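Putative oxidoreductase (Pseudomonas putida, PDB 3L6D) probably binds NADP through its N-terminal Rossmann-type domain and acts as an oxidoreductase. Local coordinates at residues 71-74 with 78-81; 36-41 with 57-62; 98-103 with 141-146; 109-114 with 120-125. All coordinates share one frame; numbering follows the deposited sequence.

Contact 1: 71-74 with 78-81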
loop_
_atom_site.group_PDB
_atom_site.type_symbol
_atom_site.label_atom_id
_atom_site.label_comp_id
_atom_site.label_asym_id
_atom_site.label_seq_id
_atom_site.Cartn_x
_atom_site.Cartn_y
_atom_site.Cartn_z
ATOM N N PHE B 71 22.707 8.658 19.473
ATOM C CA PHE B 71 23.542 9.337 18.450
ATOM C C PHE B 71 22.739 9.536 17.164
ATOM O O PHE B 71 22.147 8.598 16.649
ATOM C CB PHE B 71 24.740 8.499 18.022
ATOM C CG PHE B 71 25.923 8.556 18.923
ATOM C CD1 PHE B 71 25.792 8.628 20.286
ATOM C CD2 PHE B 71 27.184 8.409 18.388
ATOM C CE1 PHE B 71 26.915 8.654 21.128
ATOM C CE2 PHE B 71 28.319 8.415 19.198
ATOM C CZ PHE B 71 28.179 8.541 20.587
ATOM N N VAL B 72 22.701 10.761 16.653
ATOM C CA VAL B 72 22.001 11.017 15.407
ATOM C C VAL B 72 22.854 12.038 14.670
ATOM O O VAL B 72 22.669 13.235 14.818
ATOM C CB VAL B 72 20.546 11.569 15.589
ATOM C CG1 VAL B 72 19.732 11.235 14.343
ATOM C CG2 VAL B 72 19.847 11.037 16.812
ATOM N N LEU B 73 23.795 11.546 13.888
ATOM C CA LEU B 73 24.853 12.401 13.347
ATOM C C LEU B 73 24.782 12.431 11.838
ATOM O O LEU B 73 23.995 11.689 11.252
ATOM C CB LEU B 73 26.215 11.903 13.806
ATOM C CG LEU B 73 26.431 12.064 15.321
ATOM C CD1 LEU B 73 27.544 11.154 15.794
ATOM C CD2 LEU B 73 26.695 13.506 15.734
ATOM N N LEU B 74 25.586 13.303 11.217
ATOM C CA LEU B 74 25.512 13.466 9.764
ATOM C C LEU B 74 25.810 12.145 9.074
ATOM O O LEU B 74 25.004 11.656 8.283
ATOM C CB LEU B 74 26.464 14.560 9.238
ATOM C CG LEU B 74 26.299 14.838 7.716
ATOM C CD1 LEU B 74 24.852 15.242 7.352
ATOM C CD2 LEU B 74 27.296 15.864 7.169
ATOM N N ALA B 78 31.261 11.511 10.884
ATOM C CA ALA B 78 30.841 12.275 12.080
ATOM C C ALA B 78 30.801 11.402 13.366
ATOM O O ALA B 78 31.156 11.863 14.464
ATOM C CB ALA B 78 29.489 12.958 11.842
ATOM N N THR B 79 30.394 10.141 13.214
ATOM C CA THR B 79 30.327 9.206 14.358
ATOM C C THR B 79 31.738 8.959 14.881
ATOM O O THR B 79 31.972 9.010 16.090
ATOM C CB THR B 79 29.671 7.876 13.959
ATOM O OG1 THR B 79 28.365 8.127 13.428
ATOM C CG2 THR B 79 29.546 6.911 15.159
ATOM N N HIS B 80 32.696 8.720 13.980
ATOM C CA HIS B 80 34.044 8.384 14.433
ATOM C C HIS B 80 34.704 9.587 15.066
ATOM O O HIS B 80 35.397 9.455 16.060
ATOM C CB HIS B 80 34.873 7.793 13.302
ATOM C CG HIS B 80 34.601 6.342 13.062
ATOM N ND1 HIS B 80 35.296 5.337 13.708
ATOM C CD2 HIS B 80 33.704 5.724 12.254
ATOM C CE1 HIS B 80 34.852 4.164 13.294
ATOM N NE2 HIS B 80 33.877 4.369 12.419
ATOM N N GLU B 81 34.463 10.768 14.500
ATOM C CA GLU B 81 34.970 12.038 15.052
ATOM C C GLU B 81 34.496 12.287 16.514
ATOM O O GLU B 81 35.305 12.600 17.421
ATOM C CB GLU B 81 34.544 13.182 14.141
ATOM C CG GLU B 81 34.887 14.567 14.675
ATOM C CD GLU B 81 34.448 15.688 13.743
ATOM O OE1 GLU B 81 33.417 15.540 13.036
ATOM O OE2 GLU B 81 35.145 16.735 13.728
#
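In the Rossmann-type nucleotide-binding domain, the loop leaving the C-terminal end of strand 68-71 turns back against the helix that follows it, 76-84, and Leu73 meets Ala78 and Thr79 there. The CA atoms of Leu74 and Ala78, 5.9 Å apart, are the nearest pair of CA atoms across the two segments. Leu73 carries the contact with two parts of its side chain. Its CB lies 4.0 Å from CB of Ala78, while its CD1 reaches past that methyl to the helix backbone, 3.7 Å from CA of Thr79. The first torsion of Leu73 (chi1 -67°) sets CG opposite the carbonyl carbon and beside the backbone N, and from there CD1 meets both Thr79 CA and, at 3.9 Å, Ala78 O. The methyl of Ala78 serves two neighbours, since CB of Ala78 is also 4.0 Å from N of Leu74. At the other end, CG2 of Thr79 comes to the rim of the Phe71 ring near its plane, 4.3 Å from CD2 of Phe71; this is a loose contact of a methyl at a ring edge, with neither face involved. OG1 of Thr79 is hydrogen-bonded to the backbone O of Asp75, just ahead of the helix, and Leu73 N is bonded to OG1 of Thr101. Between the two segments, then, aliphatic groups pack on one another and on backbone atoms, with the ring-edge contact looser, and with OG1 of Thr79 turned to Asp75, shape matters here more than any directional bond.

Contact 2: 36-41 with 57-62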
loop_
_atom_site.group_PDB
_atom_site.type_symbol
_atom_site.label_atom_id
_atom_site.label_comp_id
_atom_site.label_asym_id
_atom_site.label_seq_id
_atom_site.Cartn_x
_atom_site.Cartn_y
_atom_site.Cartn_z
ATOM N N ALA B 36 19.775 15.348 28.504
ATOM C CA ALA B 36 20.956 16.152 28.345
ATOM C C ALA B 36 21.365 16.073 26.881
ATOM O O ALA B 36 21.116 15.067 26.222
ATOM C CB ALA B 36 22.074 15.643 29.272
ATOM N N ILE B 37 21.929 17.164 26.367
ATOM C CA ILE B 37 22.256 17.252 24.918
ATOM C C ILE B 37 23.628 17.839 24.723
ATOM O O ILE B 37 24.182 18.556 25.605
ATOM C CB ILE B 37 21.232 18.127 24.121
ATOM C CG1 ILE B 37 21.275 19.582 24.648
ATOM C CG2 ILE B 37 19.769 17.481 24.157
ATOM C CD1 ILE B 37 20.487 20.565 23.803
ATOM N N TRP B 38 24.174 17.556 23.539
ATOM C CA TRP B 38 25.391 18.209 23.092
ATOM C C TRP B 38 25.274 18.284 21.589
ATOM O O TRP B 38 24.743 17.384 20.957
ATOM C CB TRP B 38 26.655 17.411 23.464
ATOM C CG TRP B 38 27.934 18.066 22.935
ATOM C CD1 TRP B 38 28.720 18.997 23.567
ATOM C CD2 TRP B 38 28.520 17.853 21.655
ATOM N NE1 TRP B 38 29.783 19.362 22.752
ATOM C CE2 TRP B 38 29.679 18.670 21.575
ATOM C CE3 TRP B 38 28.191 17.035 20.574
ATOM C CZ2 TRP B 38 30.491 18.706 20.434
ATOM C CZ3 TRP B 38 29.000 17.081 19.429
ATOM C CH2 TRP B 38 30.129 17.906 19.379
ATOM N N ASN B 39 25.767 19.381 21.035
ATOM C CA ASN B 39 25.872 19.534 19.626
ATOM C C ASN B 39 26.814 20.643 19.235
ATOM O O ASN B 39 27.506 21.224 20.075
ATOM C CB ASN B 39 24.527 19.907 19.060
ATOM C CG ASN B 39 24.415 19.541 17.633
ATOM O OD1 ASN B 39 24.325 18.372 17.314
ATOM N ND2 ASN B 39 24.465 20.528 16.753
ATOM N N ARG B 40 26.795 20.945 17.934
ATOM C CA ARG B 40 27.493 22.110 17.354
ATOM C C ARG B 40 26.496 23.186 16.854
ATOM O O ARG B 40 26.882 24.112 16.118
ATOM C CB ARG B 40 28.400 21.631 16.214
ATOM C CG ARG B 40 29.290 20.411 16.568
ATOM C CD ARG B 40 30.362 20.182 15.477
ATOM N NE ARG B 40 31.304 19.088 15.754
ATOM C CZ ARG B 40 32.616 19.244 15.959
ATOM N NH1 ARG B 40 33.173 20.455 15.921
ATOM N NH2 ARG B 40 33.387 18.185 16.206
ATOM N N SER B 41 25.221 23.091 17.257
ATOM C CA SER B 41 24.148 23.928 16.635
ATOM C C SER B 41 23.448 24.937 17.537
ATOM O O SER B 41 22.495 24.591 18.236
ATOM C CB SER B 41 23.068 23.086 15.932
ATOM O OG SER B 41 21.923 23.873 15.640
ATOM N N GLU B 57 28.824 20.425 28.211
ATOM C CA GLU B 57 29.990 21.121 27.647
ATOM C C GLU B 57 30.732 20.299 26.569
ATOM O O GLU B 57 31.476 20.856 25.731
ATOM C CB GLU B 57 30.928 21.547 28.782
ATOM C CG GLU B 57 31.684 20.410 29.487
ATOM C CD GLU B 57 32.580 20.922 30.624
ATOM O OE1 GLU B 57 32.722 22.153 30.770
ATOM O OE2 GLU B 57 33.133 20.077 31.377
ATOM N N SER B 58 30.518 18.989 26.567
ATOM C CA SER B 58 31.306 18.120 25.685
ATOM C C SER B 58 30.560 16.824 25.431
ATOM O O SER B 58 29.621 16.495 26.182
ATOM C CB SER B 58 32.643 17.763 26.340
ATOM O OG SER B 58 32.458 17.069 27.551
ATOM N N VAL B 59 31.016 16.092 24.401
ATOM C CA VAL B 59 30.598 14.693 24.183
ATOM C C VAL B 59 30.789 13.839 25.442
ATOM O O VAL B 59 29.861 13.167 25.874
ATOM C CB VAL B 59 31.310 14.050 22.980
ATOM C CG1 VAL B 59 30.907 12.560 22.826
ATOM C CG2 VAL B 59 31.015 14.850 21.690
ATOM N N LYS B 60 31.960 13.900 26.067
ATOM C CA LYS B 60 32.220 13.052 27.226
ATOM C C LYS B 60 31.280 13.350 28.389
ATOM O O LYS B 60 30.837 12.423 29.064
ATOM C CB LYS B 60 33.708 13.044 27.657
ATOM C CG LYS B 60 34.275 14.352 28.206
ATOM C CD LYS B 60 35.799 14.246 28.474
ATOM C CE LYS B 60 36.469 15.614 28.275
ATOM N NZ LYS B 60 36.347 16.416 29.530
ATOM N N ALA B 61 30.955 14.625 28.601
ATOM C CA ALA B 61 29.998 14.980 29.649
ATOM C C ALA B 61 28.580 14.420 29.381
ATOM O O ALA B 61 27.903 13.963 30.294
ATOM C CB ALA B 61 29.953 16.519 29.850
ATOM N N ALA B 62 28.151 14.499 28.139
ATOM C CA ALA B 62 26.841 13.971 27.716
ATOM C C ALA B 62 26.771 12.434 27.906
ATOM O O ALA B 62 25.760 11.892 28.399
ATOM C CB ALA B 62 26.584 14.356 26.286
#
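The indole of Trp38 lies against the start of helix 59-65, with Val59 and the Ser58 backbone over one face. The CH-pi contact is well centred: CG2 of Val59 sits 3.7 Å from the centroid of the six-membered ring of Trp38, only 8° off the ring normal. The backbone of Ser58 lies over the five-membered ring on that same face, its C 3.4 Å from CD1 of Trp38. These contacts follow from the Trp38 side chain extending from the strand with CG opposite its backbone N (chi1 177°). At the edge, near the ring plane, NE1 of Trp38 approaches Glu57 O at 3.7 Å, too far to count as a hydrogen bond. The aliphatic part of the contact is a single pair, CB of Trp38 to CB of Ala62 at 4.2 Å. At the helix start, Ser58 is the N-cap: its OG accepts from Ala61 N at 3.1 Å with a fairly straight N-H (159°), which probably helps to hold the peptide that the indole covers. An alanine in place of Trp38 would keep CB against Ala62 but is likely to open a gap beneath CG2 of Val59 and uncover the Ser58 backbone. In the fold, strand 12-15 lies next to strand 35-38 in the sheet and its Ile15 touches Trp38, Val59 and Ala62 alike, while Val88 of helix 88-92 packs on Val59.

Contact 3: 98-103 with 141-146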
loop_
_atom_site.group_PDB
_atom_site.type_symbol
_atom_site.label_atom_id
_atom_site.label_comp_id
_atom_site.label_asym_id
_atom_site.label_seq_id
_atom_site.Cartn_x
_atom_site.Cartn_y
_atom_site.Cartn_z
ATOM N N VAL B 98 22.885 4.361 21.529
ATOM C CA VAL B 98 21.807 3.974 20.575
ATOM C C VAL B 98 21.974 4.805 19.293
ATOM O O VAL B 98 21.747 6.022 19.307
ATOM C CB VAL B 98 20.397 4.176 21.211
ATOM C CG1 VAL B 98 19.284 3.591 20.276
ATOM C CG2 VAL B 98 20.330 3.493 22.566
ATOM N N ASP B 99 22.425 4.155 18.219
ATOM C CA ASP B 99 22.924 4.815 17.026
ATOM C C ASP B 99 21.881 4.784 15.934
ATOM O O ASP B 99 21.653 3.726 15.320
ATOM C CB ASP B 99 24.198 4.068 16.556
ATOM C CG ASP B 99 24.932 4.764 15.420
ATOM O OD1 ASP B 99 24.541 5.869 14.967
ATOM O OD2 ASP B 99 25.942 4.186 14.990
ATOM N N TYR B 100 21.236 5.940 15.703
ATOM C CA TYR B 100 20.282 6.093 14.593
ATOM C C TYR B 100 20.900 6.692 13.302
ATOM O O TYR B 100 20.161 6.942 12.360
ATOM C CB TYR B 100 19.069 6.928 15.022
ATOM C CG TYR B 100 18.209 6.252 16.036
ATOM C CD1 TYR B 100 17.253 5.325 15.660
ATOM C CD2 TYR B 100 18.353 6.529 17.394
ATOM C CE1 TYR B 100 16.443 4.684 16.599
ATOM C CE2 TYR B 100 17.569 5.875 18.338
ATOM C CZ TYR B 100 16.631 4.954 17.936
ATOM O OH TYR B 100 15.845 4.316 18.851
ATOM N N THR B 101 22.215 6.920 13.274
ATOM C CA THR B 101 22.902 7.596 12.143
ATOM C C THR B 101 22.959 6.617 10.978
ATOM O O THR B 101 23.362 5.481 11.173
ATOM C CB THR B 101 24.350 7.966 12.480
ATOM O OG1 THR B 101 24.395 8.954 13.511
ATOM C CG2 THR B 101 25.103 8.526 11.237
ATOM N N THR B 102 22.558 7.045 9.778
ATOM C CA THR B 102 22.695 6.184 8.579
ATOM C C THR B 102 24.139 5.893 8.151
ATOM O O THR B 102 24.973 6.792 7.987
ATOM C CB THR B 102 21.902 6.717 7.400
ATOM O OG1 THR B 102 20.599 7.067 7.867
ATOM C CG2 THR B 102 21.786 5.645 6.320
ATOM N N ASN B 103 24.350 4.620 7.851
ATOM C CA ASN B 103 25.581 3.901 8.044
ATOM C C ASN B 103 25.689 2.946 6.850
ATOM O O ASN B 103 24.659 2.564 6.274
ATOM C CB ASN B 103 25.367 3.113 9.370
ATOM C CG ASN B 103 26.534 2.242 9.768
ATOM O OD1 ASN B 103 26.426 1.006 9.750
ATOM N ND2 ASN B 103 27.629 2.866 10.202
ATOM N N SER B 141 10.065 0.956 15.001
ATOM C CA SER B 141 11.515 1.031 14.857
ATOM C C SER B 141 12.069 -0.381 14.855
ATOM O O SER B 141 11.406 -1.285 15.299
ATOM C CB SER B 141 12.155 1.840 16.010
ATOM O OG SER B 141 11.722 1.274 17.244
ATOM N N ILE B 142 13.292 -0.547 14.369
ATOM C CA ILE B 142 13.979 -1.832 14.399
ATOM C C ILE B 142 15.295 -1.573 15.113
ATOM O O ILE B 142 15.893 -0.549 14.875
ATOM C CB ILE B 142 14.307 -2.266 12.932
ATOM C CG1 ILE B 142 13.024 -2.548 12.142
ATOM C CG2 ILE B 142 15.204 -3.507 12.936
ATOM C CD1 ILE B 142 13.231 -2.443 10.604
ATOM N N HIS B 143 15.722 -2.464 16.013
ATOM C CA HIS B 143 16.999 -2.310 16.714
ATOM C C HIS B 143 17.809 -3.573 16.586
ATOM O O HIS B 143 17.239 -4.667 16.400
ATOM C CB HIS B 143 16.734 -1.993 18.201
ATOM C CG HIS B 143 16.185 -0.616 18.420
ATOM N ND1 HIS B 143 14.826 -0.357 18.518
ATOM C CD2 HIS B 143 16.806 0.584 18.516
ATOM C CE1 HIS B 143 14.641 0.946 18.666
ATOM N NE2 HIS B 143 15.830 1.536 18.666
ATOM N N THR B 144 19.142 -3.436 16.607
ATOM C CA THR B 144 20.020 -4.588 16.498
ATOM C C THR B 144 21.285 -4.262 17.323
ATOM O O THR B 144 21.346 -3.185 17.923
ATOM C CB THR B 144 20.338 -4.955 15.004
ATOM O OG1 THR B 144 21.017 -6.213 14.966
ATOM C CG2 THR B 144 21.163 -3.914 14.296
ATOM N N GLY B 145 22.265 -5.165 17.359
ATOM C CA GLY B 145 23.513 -4.955 18.114
ATOM C C GLY B 145 23.470 -5.762 19.402
ATOM O O GLY B 145 23.413 -6.983 19.368
ATOM N N ASP B 146 23.408 -5.064 20.537
ATOM C CA ASP B 146 23.481 -5.681 21.857
ATOM C C ASP B 146 22.083 -5.897 22.422
ATOM O O ASP B 146 21.407 -4.943 22.847
ATOM C CB ASP B 146 24.308 -4.761 22.766
ATOM C CG ASP B 146 24.674 -5.394 24.111
ATOM O OD1 ASP B 146 23.799 -5.816 24.914
ATOM O OD2 ASP B 146 25.884 -5.415 24.387
#
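Val98 makes the first, loose contact with strand 140-145: its CG1 lies 4.3 Å from CD2 of His143, approaching the imidazole obliquely. The strands are not neighbours, as the 8.8 Å between the CA atoms of Val98 and His143 attests; strand 121-128 runs between them, and only side chains bridge the gap. At Asp99 the strand ends in an Asx turn, OD1 of Asp99 accepting from Thr101 N at 3.1 Å; the donor comes from above the carboxylate plane, tilted 40° out of it. This turn spans Tyr100, whose side chain carries the contact. CG of Tyr100 stands opposite the carbonyl carbon (chi1 -67°), and the end of the side chain comes nearer to His143 than its first bond points, bringing OH of Tyr100 and NE2 of His143 into a hydrogen bond of 2.8 Å. The bond is nearly straight, and OH lies in the plane of the imidazole at its edge. The rings meet rim to rim, with their planes 80° apart, so the hydroxyl rather than ring stacking makes the link. ND1 of His143 is hydrogen-bonded to OG1 of Thr164, and the two bonds together probably fix the rotation of the imidazole. A phenylalanine in place of Tyr100 would probably leave NE2 of His143 without its mate and the imidazole less firmly set in its rotation. Leu157 of helix 154-157 touches Val98, Tyr100 and His143. The arrangement belongs to the Rossmann-type domain, where parallel strand 96-99 passes at its C-terminal end into a loop and a side-chain bridge joins it to antiparallel strand 140-145.

Contact 4: 109-114 with 120-125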
loop_
_atom_site.group_PDB
_atom_site.type_symbol
_atom_site.label_atom_id
_atom_site.label_comp_id
_atom_site.label_asym_id
_atom_site.label_seq_id
_atom_site.Cartn_x
_atom_site.Cartn_y
_atom_site.Cartn_z
ATOM N N LEU B 109 29.587 -2.784 12.316
ATOM C CA LEU B 109 30.330 -3.796 13.090
ATOM C C LEU B 109 31.609 -3.219 13.683
ATOM O O LEU B 109 32.007 -3.586 14.802
ATOM C CB LEU B 109 30.594 -5.092 12.302
ATOM C CG LEU B 109 29.356 -5.979 12.083
ATOM C CD1 LEU B 109 29.655 -7.105 11.093
ATOM C CD2 LEU B 109 28.753 -6.546 13.407
ATOM N N ALA B 110 32.248 -2.314 12.933
ATOM C CA ALA B 110 33.419 -1.614 13.443
ATOM C C ALA B 110 33.038 -0.698 14.631
ATOM O O ALA B 110 33.797 -0.590 15.599
ATOM C CB ALA B 110 34.114 -0.827 12.336
ATOM N N LEU B 111 31.872 -0.055 14.556
ATOM C CA LEU B 111 31.410 0.845 15.658
ATOM C C LEU B 111 31.020 0.100 16.907
ATOM O O LEU B 111 31.366 0.512 18.029
ATOM C CB LEU B 111 30.221 1.673 15.241
ATOM C CG LEU B 111 30.625 2.767 14.280
ATOM C CD1 LEU B 111 29.372 3.247 13.515
ATOM C CD2 LEU B 111 31.308 3.859 15.069
ATOM N N GLN B 112 30.271 -0.977 16.699
ATOM C CA GLN B 112 29.994 -1.924 17.748
ATOM C C GLN B 112 31.309 -2.344 18.408
ATOM O O GLN B 112 31.463 -2.216 19.610
ATOM C CB GLN B 112 29.257 -3.145 17.175
ATOM C CG GLN B 112 28.658 -4.030 18.259
ATOM C CD GLN B 112 27.886 -5.191 17.687
ATOM O OE1 GLN B 112 28.468 -6.117 17.148
ATOM N NE2 GLN B 112 26.581 -5.150 17.812
ATOM N N GLY B 113 32.289 -2.793 17.609
ATOM C CA GLY B 113 33.601 -3.183 18.152
ATOM C C GLY B 113 34.263 -2.120 19.000
ATOM O O GLY B 113 34.753 -2.403 20.100
ATOM N N LEU B 114 34.267 -0.893 18.493
ATOM C CA LEU B 114 34.839 0.241 19.185
ATOM C C LEU B 114 34.159 0.515 20.530
ATOM O O LEU B 114 34.828 0.690 21.556
ATOM C CB LEU B 114 34.720 1.484 18.302
ATOM C CG LEU B 114 35.602 2.712 18.589
ATOM C CD1 LEU B 114 35.884 3.542 17.311
ATOM C CD2 LEU B 114 35.033 3.591 19.657
ATOM N N GLY B 120 31.457 -0.292 26.647
ATOM C CA GLY B 120 30.092 0.193 26.495
ATOM C C GLY B 120 29.270 -0.810 25.711
ATOM O O GLY B 120 29.747 -1.886 25.380
ATOM N N HIS B 121 28.038 -0.462 25.395
ATOM C CA HIS B 121 27.160 -1.382 24.693
ATOM C C HIS B 121 26.644 -0.627 23.514
ATOM O O HIS B 121 26.376 0.585 23.631
ATOM C CB HIS B 121 26.020 -1.789 25.613
ATOM C CG HIS B 121 26.501 -2.274 26.937
ATOM N ND1 HIS B 121 27.078 -3.519 27.103
ATOM C CD2 HIS B 121 26.558 -1.660 28.149
ATOM C CE1 HIS B 121 27.430 -3.666 28.371
ATOM N NE2 HIS B 121 27.133 -2.552 29.025
ATOM N N TYR B 122 26.558 -1.295 22.375
ATOM C CA TYR B 122 26.196 -0.602 21.153
ATOM C C TYR B 122 24.856 -1.115 20.633
ATOM O O TYR B 122 24.687 -2.329 20.451
ATOM C CB TYR B 122 27.289 -0.812 20.106
ATOM C CG TYR B 122 26.937 -0.172 18.797
ATOM C CD1 TYR B 122 27.182 1.190 18.577
ATOM C CD2 TYR B 122 26.351 -0.920 17.775
ATOM C CE1 TYR B 122 26.869 1.776 17.353
ATOM C CE2 TYR B 122 26.013 -0.338 16.563
ATOM C CZ TYR B 122 26.265 1.009 16.370
ATOM O OH TYR B 122 25.910 1.572 15.156
ATOM N N VAL B 123 23.875 -0.228 20.490
ATOM C CA VAL B 123 22.621 -0.597 19.814
ATOM C C VAL B 123 22.430 0.235 18.568
ATOM O O VAL B 123 22.549 1.486 18.619
ATOM C CB VAL B 123 21.379 -0.392 20.761
ATOM C CG1 VAL B 123 20.088 -0.756 20.032
ATOM C CG2 VAL B 123 21.516 -1.227 22.037
ATOM N N LYS B 124 22.151 -0.415 17.447
ATOM C CA LYS B 124 21.883 0.340 16.219
ATOM C C LYS B 124 20.351 0.442 16.100
ATOM O O LYS B 124 19.666 -0.530 16.335
ATOM C CB LYS B 124 22.425 -0.392 14.982
ATOM C CG LYS B 124 22.021 0.263 13.643
ATOM C CD LYS B 124 22.527 -0.638 12.432
ATOM C CE LYS B 124 22.199 0.060 11.067
ATOM N NZ LYS B 124 22.862 1.409 11.077
ATOM N N GLY B 125 19.825 1.621 15.770
ATOM C CA GLY B 125 18.376 1.738 15.595
ATOM C C GLY B 125 18.041 2.250 14.189
ATOM O O GLY B 125 18.848 2.962 13.557
#
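Helix 105-117 and strand 121-128 come together at Gln112 and Tyr122, whose CA atoms are 5.3 Å apart. They form the second half of a beta-alpha-beta unit in the Rossmann-type domain: the chain leaves strand 96-99, crosses by the helix and returns in strand 121-128, parallel to the first and next to it in the sheet. The helix is regular here, as the bond from Gly113 N to Leu109 O at 2.9 Å indicates, and its backbone itself forms part of the surface met by the strand.

Tyr122 supplies the strand's side. Its ring lies with one face against the helix backbone: Gln112 N is 4.0 Å above the plane of the Tyr122 ring, over its centre, and Leu111 C covers the same face. CA of Gln112 approaches CG of Tyr122 at 3.7 Å, which shows how close the helix is to the sheet. The ring gets there because CG stands opposite its backbone N (chi1 177°), which carries the phenol out from the strand. Both side chains lie over this same face, CB of Gln112 3.7 Å from CD2 of Tyr122 and CB of Leu111, toward the hydroxyl end, 4.0 Å from CE1 of Tyr122. The extended Gln112 chain crosses the tyrosine at about a right angle, its amide plane turned 82° from the ring. Trp169 of helix 169-199 touches both Gln112 and Tyr122, so this pair also adjoins the long helix. At the far end of the ring, Tyr122 OH is hydrogen-bonded to OD2 of Asp99, with CD1 of Leu111 beside the hydroxyl at 4.2 Å.

How the contacts relate
From the N terminus, contact 2 closes first, joining strand 35-38 to the start of helix 59-65 across an intervening helix and short strand. Contact 1 follows in series as a short loop between strand 68-71 and helix 76-84; a weak, long ion pair between Glu81 and Arg40 links it back to contact 2. Contact 3 then closes the longest loop, from strand 96-99 to strand 140-145, and contact 4 falls wholly within it. Thr79 and Leu111 pack contacts 1 and 4 together, backbone bonds join the strands of contacts 1 and 3, and strand 121-128 lies between the two strands of contact 3. All four lie in the one Rossmann-type domain.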